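Local atomic coordinates of probable thiol peroxidase (Aquifex aeolicus, PDB entry 2YZH), a protein that probably reduces hydrogen peroxide and organic hydroperoxides to water and alcohols at the expense of thioredoxin, as a peroxiredoxin of the Tpx subfamily. Residues Glu20-Val23 against Gly24-Ala27; Tyr113-Met116 against Glu117-Gly120; Ile138-Lys141 against Glu142-Ala146. All coordinates share one frame; numbering follows the deposited sequence.

Contact 1: residues Glu20-Val23 against Gly24-Ala27; sequences ELKV and GDRA. With SO4 (sulfate ion), chain H.
Lys22 approaches one face of the Asp25 carboxylate with both backbone and side-chain atoms. Its backbone N donates to Asp25 OD2 (2.9 Å), arriving from above the carboxylate plane, 51° out of it. On the same side Lys22 CG rests 3.3 Å from Asp25 OD2 and nearly as close to OD1. The lysine chain then runs on, extended, across the aspartate at about a right angle. With Lys22 CG set between the backbone N and the carbonyl carbon (chi1 69°), the methylenes run past the two oxygens on that side of the plane, yet Lys22 NZ ends 4.9 Å from Asp25 OD1, too far for a salt bridge.

The side-chain bond braces a type II beta turn from Lys22 to Asp25, which is closed by Asp25 N donating to Lys22 O at 3.1 Å. Lys22 is thereby gripped at both its N and its O by one residue. Gly24 takes the third position of the turn with a positive phi (105°), where a beta carbon would be jammed against Val23 O. At the start of 20-23, Glu20 N donates to O2 of a sulfate ion (3.0 Å), probably from the crystallisation liquor, also bound by Arg5 NH2 of this chain and by Gly126 N of the second subunit.

The turn lies at the surface, in the loop between strands 12-15 and 30-34. Backbone hydrogen bonds tie this loop to strand 145-150 and to the hairpin turn before it, and Leu21 packs inward on Tyr119.

Contact 2: residues Tyr113-Met116 against Glu117-Gly120; sequences YRDM and EKYG
A short 3-10 helix, residues 115-119, joins Asp115 to Lys118 and Met116 to Tyr119 in the loop between strands 106-109 and 135-139, where other subunits of the assembly meet this chain. Its i to i+3 backbone bonds include Lys118 N to Asp115 O (2.8 Å) and Tyr119 N to Met116 O (2.9 Å), preceded by a weak one from Glu117 N to Arg114 O. The Asp110 carboxylate accepts the backbone N-H groups of Asp115 (at OD1) and Met116 (at OD2) at the start of the helix.

The Asp115 and Lys118 side chains lie alongside one another, pointing the same way, and form a salt bridge: Lys118 NZ comes to Asp115 OD1 at 2.9 Å, from above the carboxylate plane. The pair is duplicated across a subunit interface, since Asp115 OD2 and Lys118 NZ also bridge to Lys118 and Asp115 of the third subunit. These alternating charges probably steady one another in a buried setting. Arg114 NH2 and Glu117 OE1 make a long salt bridge (3.7 Å), their planes turned 66° apart; water 2, at the edge of the guanidinium and in its plane, links the same two groups. Glu117 OE2 turns instead to Lys129 of the second subunit.

Tyr119 OH is hydrogen-bonded to Pro28 O, and its ring meets Phe137 edge-to-face. Bends at chi2 and chi3 (-47° and -73°) fold Met116 back over this ring in a Met-aromatic contact. SD stands obliquely to the ring, while the CE methyl makes a CH-pi contact, lying over one face 3.8 Å from the centroid.

Contact 3: residues Ile138-Lys141 against Glu142-Ala146; sequences IIDK and EGKVA
Asp140 and Lys144 stand side by side at the tight end of a beta hairpin, strand 135-139 with strand 145-150, in which a type I turn from Asp140 to Gly143 is followed by a G1 beta bulge. The hairpin lies at one side of the central mixed sheet of the thioredoxin-like fold, strand 145-150 being outermost within this chain. The backbone sets the turn up: Gly143 N donates to Asp140 O (2.9 Å), and Asp140 N to Lys144 O (3.0 Å), so that Asp140 pairs with two successive residues. Gly143 has positive phi (82°), at which a beta carbon would press on the preceding carbonyl oxygen.

The Asp140 and Lys144 side chains point the same way but do not form an ion pair. Asp140 CG sits between its own backbone N and carbonyl carbon (chi1 61°), which swings the carboxylate over the turn. There OD1 accepts Lys144 N at 2.9 Å, from above the carboxylate plane, and a weak, strongly bent bond from Glu142 N. Glu142 crosses Asp140 at about a right angle, the two carboxylate planes 56° apart. Bent at chi2, Glu142 brings OE1 to 3.3 Å from Asp140 OD1, a like-charge approach that may raise the proton affinity of either acid; the N-H groups donating to OD1 probably offset this for Asp140. Without the carboxylate, as with an alanine here, Lys144 N and Glu142 N would probably lose this acceptor and the turn become more mobile.

Beyond the bulge, Ala146 N donates to Ile138 O (2.8 Å), while Ile138 packs on helix 160-170. Ile139 and Val145 form an antiparallel non-hydrogen-bonded pair with side chains on one face of the sheet. There they slant across each other, Ile139 CD1 touching Val145 CG2 at 4.0 Å.

Contacts 1 and 3 both rest on a beta turn braced by an aspartate carboxylate, which accepts one backbone N-H in contact 1 and two, one weakly, in contact 3. They are joined directly: Gly24 N approaches Val145 O (2.8 Å) and Ala27 N approaches Gly143 O (2.8 Å), both probable hydrogen bonds that lay the 20-27 loop along the hairpin. Contact 1 is at the surface and contact 3 partly buried. Contact 2 is buried, a 3-10 helix whose charges are paired within and between subunits and whose apolar side faces the core. It meets contact 1 through Leu21 and Ala27, which pack on Lys118 and Tyr119, but stops about 5 Å short of contact 3, nearest atoms.

Contact 1: residues Glu20-Val23 against Gly24-Ala27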
ATOM      1  N   GLU D  20     -13.294   1.975  12.960  1.00 18.35           N
ATOM      2  CA  GLU D  20     -13.484   3.081  13.884  1.00 19.34           C
ATOM      3  C   GLU D  20     -13.093   2.581  15.271  1.00 20.04           C
ATOM      4  O   GLU D  20     -13.561   1.536  15.710  1.00 20.80           O
ATOM      5  CB  GLU D  20     -14.948   3.529  13.894  1.00 21.79           C
ATOM      6  CG  GLU D  20     -15.179   4.823  14.653  1.00 28.01           C
ATOM      7  CD  GLU D  20     -16.648   5.144  14.851  1.00 29.77           C
ATOM      8  OE1 GLU D  20     -16.954   6.293  15.226  1.00 32.27           O
ATOM      9  OE2 GLU D  20     -17.494   4.250  14.642  1.00 33.12           O
ATOM     10  N   LEU D  21     -12.220   3.309  15.957  1.00 20.10           N
ATOM     11  CA  LEU D  21     -11.811   2.901  17.296  1.00 20.92           C
ATOM     12  C   LEU D  21     -12.672   3.552  18.369  1.00 21.19           C
ATOM     13  O   LEU D  21     -13.237   4.628  18.165  1.00 20.99           O
ATOM     14  CB  LEU D  21     -10.343   3.254  17.542  1.00 22.69           C
ATOM     15  CG  LEU D  21      -9.283   2.241  17.104  1.00 26.34           C
ATOM     16  CD1 LEU D  21      -9.437   1.916  15.627  1.00 27.43           C
ATOM     17  CD2 LEU D  21      -7.900   2.812  17.393  1.00 26.12           C
ATOM     18  N   LYS D  22     -12.781   2.887  19.512  1.00 21.32           N
ATOM     19  CA  LYS D  22     -13.556   3.422  20.622  1.00 23.22           C
ATOM     20  C   LYS D  22     -12.763   3.239  21.909  1.00 21.88           C
ATOM     21  O   LYS D  22     -11.855   2.409  21.979  1.00 20.51           O
ATOM     22  CB  LYS D  22     -14.900   2.699  20.745  1.00 25.61           C
ATOM     23  CG  LYS D  22     -14.781   1.255  21.196  1.00 31.28           C
ATOM     24  CD  LYS D  22     -16.122   0.697  21.654  1.00 34.64           C
ATOM     25  CE  LYS D  22     -15.982  -0.745  22.108  1.00 36.79           C
ATOM     26  NZ  LYS D  22     -17.253  -1.272  22.668  1.00 40.88           N
ATOM     27  N   VAL D  23     -13.096   4.031  22.921  1.00 21.27           N
ATOM     28  CA  VAL D  23     -12.419   3.931  24.204  1.00 20.38           C
ATOM     29  C   VAL D  23     -12.565   2.500  24.708  1.00 20.83           C
ATOM     30  O   VAL D  23     -13.649   1.918  24.638  1.00 19.78           O
ATOM     31  CB  VAL D  23     -13.022   4.929  25.217  1.00 20.58           C
ATOM     32  CG1 VAL D  23     -12.555   4.606  26.632  1.00 22.69           C
ATOM     33  CG2 VAL D  23     -12.598   6.340  24.841  1.00 21.01           C
ATOM     34  N   GLY D  24     -11.466   1.929  25.192  1.00 20.53           N
ATOM     35  CA  GLY D  24     -11.497   0.560  25.679  1.00 19.84           C
ATOM     36  C   GLY D  24     -10.845  -0.424  24.722  1.00 19.46           C
ATOM     37  O   GLY D  24     -10.410  -1.501  25.135  1.00 19.30           O
ATOM     38  N   ASP D  25     -10.784  -0.068  23.440  1.00 18.01           N
ATOM     39  CA  ASP D  25     -10.163  -0.941  22.440  1.00 17.89           C
ATOM     40  C   ASP D  25      -8.654  -1.003  22.648  1.00 16.75           C
ATOM     41  O   ASP D  25      -8.055  -0.066  23.177  1.00 18.45           O
ATOM     42  CB  ASP D  25     -10.405  -0.422  21.015  1.00 17.96           C
ATOM     43  CG  ASP D  25     -11.839  -0.584  20.552  1.00 20.91           C
ATOM     44  OD1 ASP D  25     -12.591  -1.372  21.160  1.00 21.74           O
ATOM     45  OD2 ASP D  25     -12.204   0.076  19.552  1.00 21.79           O
ATOM     46  N   ARG D  26      -8.036  -2.102  22.232  1.00 16.62           N
ATOM     47  CA  ARG D  26      -6.587  -2.211  22.342  1.00 17.53           C
ATOM     48  C   ARG D  26      -6.037  -1.219  21.323  1.00 17.91           C
ATOM     49  O   ARG D  26      -6.574  -1.103  20.221  1.00 17.62           O
ATOM     50  CB  ARG D  26      -6.112  -3.627  21.993  1.00 20.81           C
ATOM     51  CG  ARG D  26      -6.483  -4.680  23.025  1.00 27.86           C
ATOM     52  CD  ARG D  26      -5.742  -5.991  22.787  1.00 32.44           C
ATOM     53  NE  ARG D  26      -6.012  -6.959  23.850  1.00 38.20           N
ATOM     54  CZ  ARG D  26      -5.440  -8.158  23.935  1.00 41.49           C
ATOM     55  NH1 ARG D  26      -4.561  -8.543  23.018  1.00 42.76           N
ATOM     56  NH2 ARG D  26      -5.749  -8.973  24.937  1.00 42.03           N
ATOM     57  N   ALA D  27      -4.989  -0.486  21.690  1.00 16.08           N
ATOM     58  CA  ALA D  27      -4.396   0.488  20.778  1.00 14.26           C
ATOM     59  C   ALA D  27      -3.468  -0.233  19.810  1.00 14.07           C
ATOM     60  O   ALA D  27      -2.486  -0.845  20.228  1.00 14.45           O
ATOM     61  CB  ALA D  27      -3.611   1.536  21.564  1.00 12.28           C
TER
HETATM   62  S   SO4 H 502     -15.266  -1.231  11.007  1.00 35.19           S
HETATM   63  O1  SO4 H 502     -14.626  -2.500  11.404  1.00 35.27           O
HETATM   64  O2  SO4 H 502     -15.140  -0.249  12.097  1.00 34.73           O
HETATM   65  O3  SO4 H 502     -14.613  -0.714   9.785  1.00 33.90           O
HETATM   66  O4  SO4 H 502     -16.698  -1.468  10.739  1.00 34.81           O

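Contact 2: residues Tyr113-Met116 against Glu117-Gly120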
ATOM      1  N   TYR D 113       4.513   2.442   6.300  1.00 11.71           N
ATOM      2  CA  TYR D 113       3.532   1.374   6.427  1.00 11.71           C
ATOM      3  C   TYR D 113       2.095   1.867   6.527  1.00 11.99           C
ATOM      4  O   TYR D 113       1.155   1.078   6.426  1.00 11.24           O
ATOM      5  CB  TYR D 113       3.864   0.538   7.658  1.00 10.93           C
ATOM      6  CG  TYR D 113       5.223  -0.118   7.600  1.00 10.70           C
ATOM      7  CD1 TYR D 113       5.491  -1.134   6.681  1.00 12.71           C
ATOM      8  CD2 TYR D 113       6.238   0.262   8.478  1.00 12.08           C
ATOM      9  CE1 TYR D 113       6.744  -1.764   6.645  1.00 11.94           C
ATOM     10  CE2 TYR D 113       7.485  -0.357   8.449  1.00 10.95           C
ATOM     11  CZ  TYR D 113       7.730  -1.366   7.534  1.00 13.32           C
ATOM     12  OH  TYR D 113       8.962  -1.978   7.514  1.00 15.48           O
ATOM     13  N   ARG D 114       1.937   3.171   6.724  1.00 10.58           N
ATOM     14  CA  ARG D 114       0.618   3.780   6.861  1.00 12.63           C
ATOM     15  C   ARG D 114      -0.194   2.997   7.883  1.00 12.25           C
ATOM     16  O   ARG D 114      -1.364   2.665   7.659  1.00 12.97           O
ATOM     17  CB  ARG D 114      -0.115   3.814   5.514  1.00 13.39           C
ATOM     18  CG  ARG D 114      -1.285   4.796   5.499  1.00 16.20           C
ATOM     19  CD  ARG D 114      -1.853   5.004   4.095  1.00 19.32           C
ATOM     20  NE  ARG D 114      -2.552   3.819   3.600  1.00 18.73           N
ATOM     21  CZ  ARG D 114      -3.135   3.745   2.406  1.00 22.94           C
ATOM     22  NH1 ARG D 114      -3.098   4.788   1.586  1.00 22.79           N
ATOM     23  NH2 ARG D 114      -3.766   2.638   2.037  1.00 21.39           N
ATOM     24  N   ASP D 115       0.435   2.707   9.017  1.00 10.14           N
ATOM     25  CA  ASP D 115      -0.227   1.958  10.078  1.00  9.41           C
ATOM     26  C   ASP D 115      -1.351   2.734  10.748  1.00  9.33           C
ATOM     27  O   ASP D 115      -2.223   2.133  11.365  1.00  9.87           O
ATOM     28  CB  ASP D 115       0.780   1.524  11.151  1.00 10.70           C
ATOM     29  CG  ASP D 115       1.532   0.260  10.764  1.00 12.87           C
ATOM     30  OD1 ASP D 115       0.903  -0.641  10.171  1.00  9.94           O
ATOM     31  OD2 ASP D 115       2.738   0.162  11.068  1.00 13.11           O
ATOM     32  N   MET D 116      -1.348   4.061  10.636  1.00  9.68           N
ATOM     33  CA  MET D 116      -2.405   4.821  11.287  1.00 10.94           C
ATOM     34  C   MET D 116      -3.780   4.544  10.682  1.00 11.30           C
ATOM     35  O   MET D 116      -4.794   5.005  11.203  1.00 10.54           O
ATOM     36  CB  MET D 116      -2.085   6.321  11.285  1.00 11.42           C
ATOM     37  CG  MET D 116      -0.878   6.673  12.162  1.00  9.42           C
ATOM     38  SD  MET D 116      -0.928   5.903  13.825  1.00 13.77           S
ATOM     39  CE  MET D 116      -2.214   6.875  14.645  1.00 12.84           C
ATOM     40  N   GLU D 117      -3.818   3.795   9.581  1.00 10.68           N
ATOM     41  CA  GLU D 117      -5.101   3.424   8.988  1.00 10.34           C
ATOM     42  C   GLU D 117      -5.811   2.579  10.047  1.00 12.21           C
ATOM     43  O   GLU D 117      -7.047   2.535  10.113  1.00 10.45           O
ATOM     44  CB  GLU D 117      -4.907   2.560   7.730  1.00 12.67           C
ATOM     45  CG  GLU D 117      -6.230   2.103   7.102  1.00 13.42           C
ATOM     46  CD  GLU D 117      -6.051   1.104   5.968  1.00 18.23           C
ATOM     47  OE1 GLU D 117      -5.063   1.221   5.214  1.00 19.28           O
ATOM     48  OE2 GLU D 117      -6.912   0.208   5.820  1.00 20.01           O
ATOM     49  N   LYS D 118      -5.017   1.907  10.880  1.00  8.99           N
ATOM     50  CA  LYS D 118      -5.564   1.045  11.925  1.00 10.18           C
ATOM     51  C   LYS D 118      -6.257   1.830  13.033  1.00 10.83           C
ATOM     52  O   LYS D 118      -6.928   1.245  13.886  1.00 10.77           O
ATOM     53  CB  LYS D 118      -4.455   0.163  12.516  1.00 10.93           C
ATOM     54  CG  LYS D 118      -3.911  -0.856  11.516  1.00 11.01           C
ATOM     55  CD  LYS D 118      -2.612  -1.479  11.995  1.00 11.23           C
ATOM     56  CE  LYS D 118      -2.052  -2.420  10.935  1.00 12.00           C
ATOM     57  NZ  LYS D 118      -0.649  -2.815  11.238  1.00  9.68           N
ATOM     58  N   TYR D 119      -6.098   3.149  13.013  1.00  9.55           N
ATOM     59  CA  TYR D 119      -6.724   4.008  14.008  1.00 10.97           C
ATOM     60  C   TYR D 119      -7.967   4.690  13.449  1.00 12.43           C
ATOM     61  O   TYR D 119      -8.593   5.511  14.122  1.00 12.37           O
ATOM     62  CB  TYR D 119      -5.731   5.063  14.517  1.00  9.34           C
ATOM     63  CG  TYR D 119      -4.805   4.559  15.611  1.00 11.60           C
ATOM     64  CD1 TYR D 119      -3.768   3.672  15.329  1.00 10.74           C
ATOM     65  CD2 TYR D 119      -4.978   4.966  16.936  1.00 12.18           C
ATOM     66  CE1 TYR D 119      -2.924   3.202  16.341  1.00 12.18           C
ATOM     67  CE2 TYR D 119      -4.143   4.501  17.951  1.00 13.73           C
ATOM     68  CZ  TYR D 119      -3.119   3.621  17.647  1.00 11.88           C
ATOM     69  OH  TYR D 119      -2.301   3.156  18.657  1.00 13.82           O
ATOM     70  N   GLY D 120      -8.317   4.350  12.211  1.00 11.43           N
ATOM     71  CA  GLY D 120      -9.497   4.923  11.589  1.00 12.55           C
ATOM     72  C   GLY D 120      -9.403   6.391  11.210  1.00 12.41           C
ATOM     73  O   GLY D 120     -10.430   7.059  11.084  1.00 11.64           O
TER
HETATM   74  O   HOH W   1      -2.672   1.433   5.331  1.00 19.71           O
HETATM   75  O   HOH W   2      -5.021  -0.025   2.931  1.00 32.01           O

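Contact 3: residues Ile138-Lys141 against Glu142-Ala146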
ATOM      1  N   ILE D 138      -5.213   8.937  23.406  1.00 15.50           N
ATOM      2  CA  ILE D 138      -4.421   8.815  24.617  1.00 16.66           C
ATOM      3  C   ILE D 138      -4.524   7.347  24.984  1.00 14.38           C
ATOM      4  O   ILE D 138      -5.623   6.809  25.122  1.00 15.27           O
ATOM      5  CB  ILE D 138      -4.952   9.691  25.762  1.00 15.67           C
ATOM      6  CG1 ILE D 138      -4.894  11.164  25.353  1.00 15.90           C
ATOM      7  CG2 ILE D 138      -4.094   9.484  27.002  1.00 18.69           C
ATOM      8  CD1 ILE D 138      -5.454  12.112  26.402  1.00 19.35           C
ATOM      9  N   ILE D 139      -3.372   6.700  25.104  1.00 15.09           N
ATOM     10  CA  ILE D 139      -3.307   5.280  25.421  1.00 14.63           C
ATOM     11  C   ILE D 139      -2.808   5.090  26.847  1.00 16.39           C
ATOM     12  O   ILE D 139      -1.808   5.695  27.237  1.00 17.29           O
ATOM     13  CB  ILE D 139      -2.335   4.560  24.453  1.00 15.57           C
ATOM     14  CG1 ILE D 139      -2.630   4.982  23.006  1.00 16.14           C
ATOM     15  CG2 ILE D 139      -2.435   3.056  24.629  1.00 13.89           C
ATOM     16  CD1 ILE D 139      -4.082   4.832  22.578  1.00 17.86           C
ATOM     17  N   ASP D 140      -3.495   4.256  27.627  1.00 17.67           N
ATOM     18  CA  ASP D 140      -3.068   4.017  29.005  1.00 20.09           C
ATOM     19  C   ASP D 140      -1.951   2.981  29.060  1.00 20.62           C
ATOM     20  O   ASP D 140      -1.590   2.385  28.041  1.00 19.53           O
ATOM     21  CB  ASP D 140      -4.248   3.574  29.886  1.00 18.62           C
ATOM     22  CG  ASP D 140      -4.887   2.272  29.423  1.00 22.25           C
ATOM     23  OD1 ASP D 140      -4.178   1.400  28.875  1.00 22.64           O
ATOM     24  OD2 ASP D 140      -6.109   2.111  29.633  1.00 23.72           O
ATOM     25  N   LYS D 141      -1.395   2.775  30.250  1.00 21.77           N
ATOM     26  CA  LYS D 141      -0.311   1.818  30.422  1.00 24.61           C
ATOM     27  C   LYS D 141      -0.696   0.390  30.060  1.00 24.20           C
ATOM     28  O   LYS D 141       0.176  -0.450  29.838  1.00 25.91           O
ATOM     29  CB  LYS D 141       0.201   1.841  31.865  1.00 26.30           C
ATOM     30  CG  LYS D 141       0.938   3.102  32.264  1.00 31.45           C
ATOM     31  CD  LYS D 141       1.479   2.959  33.682  1.00 35.87           C
ATOM     32  CE  LYS D 141       2.329   4.146  34.085  1.00 38.97           C
ATOM     33  NZ  LYS D 141       2.815   3.996  35.488  1.00 42.22           N
ATOM     34  N   GLU D 142      -1.994   0.107  30.016  1.00 23.56           N
ATOM     35  CA  GLU D 142      -2.464  -1.236  29.684  1.00 22.84           C
ATOM     36  C   GLU D 142      -2.556  -1.446  28.175  1.00 20.77           C
ATOM     37  O   GLU D 142      -2.893  -2.534  27.713  1.00 20.36           O
ATOM     38  CB  GLU D 142      -3.839  -1.498  30.312  1.00 26.41           C
ATOM     39  CG  GLU D 142      -3.848  -1.566  31.834  1.00 31.33           C
ATOM     40  CD  GLU D 142      -3.477  -0.248  32.487  1.00 34.59           C
ATOM     41  OE1 GLU D 142      -4.079   0.787  32.131  1.00 35.62           O
ATOM     42  OE2 GLU D 142      -2.585  -0.249  33.363  1.00 37.92           O
ATOM     43  N   GLY D 143      -2.261  -0.401  27.411  1.00 18.68           N
ATOM     44  CA  GLY D 143      -2.324  -0.509  25.964  1.00 17.69           C
ATOM     45  C   GLY D 143      -3.732  -0.342  25.419  1.00 18.46           C
ATOM     46  O   GLY D 143      -4.019  -0.751  24.292  1.00 16.14           O
ATOM     47  N   LYS D 144      -4.612   0.257  26.218  1.00 16.57           N
ATOM     48  CA  LYS D 144      -5.992   0.483  25.800  1.00 18.61           C
ATOM     49  C   LYS D 144      -6.228   1.948  25.487  1.00 17.62           C
ATOM     50  O   LYS D 144      -5.649   2.830  26.125  1.00 18.75           O
ATOM     51  CB  LYS D 144      -6.979   0.060  26.895  1.00 20.57           C
ATOM     52  CG  LYS D 144      -6.835  -1.376  27.366  1.00 24.02           C
ATOM     53  CD  LYS D 144      -7.074  -2.360  26.242  1.00 26.04           C
ATOM     54  CE  LYS D 144      -6.756  -3.782  26.684  1.00 29.53           C
ATOM     55  NZ  LYS D 144      -7.624  -4.222  27.811  1.00 31.17           N
ATOM     56  N   VAL D 145      -7.073   2.204  24.493  1.00 16.02           N
ATOM     57  CA  VAL D 145      -7.414   3.568  24.126  1.00 14.46           C
ATOM     58  C   VAL D 145      -8.230   4.110  25.299  1.00 16.42           C
ATOM     59  O   VAL D 145      -9.300   3.596  25.606  1.00 17.42           O
ATOM     60  CB  VAL D 145      -8.272   3.608  22.845  1.00 14.29           C
ATOM     61  CG1 VAL D 145      -8.640   5.044  22.517  1.00 14.89           C
ATOM     62  CG2 VAL D 145      -7.511   2.965  21.691  1.00 14.65           C
ATOM     63  N   ALA D 146      -7.723   5.148  25.948  1.00 17.05           N
ATOM     64  CA  ALA D 146      -8.401   5.723  27.100  1.00 18.46           C
ATOM     65  C   ALA D 146      -9.131   7.010  26.762  1.00 18.85           C
ATOM     66  O   ALA D 146      -9.952   7.486  27.546  1.00 19.65           O
ATOM     67  CB  ALA D 146      -7.391   5.975  28.214  1.00 20.06           C
TER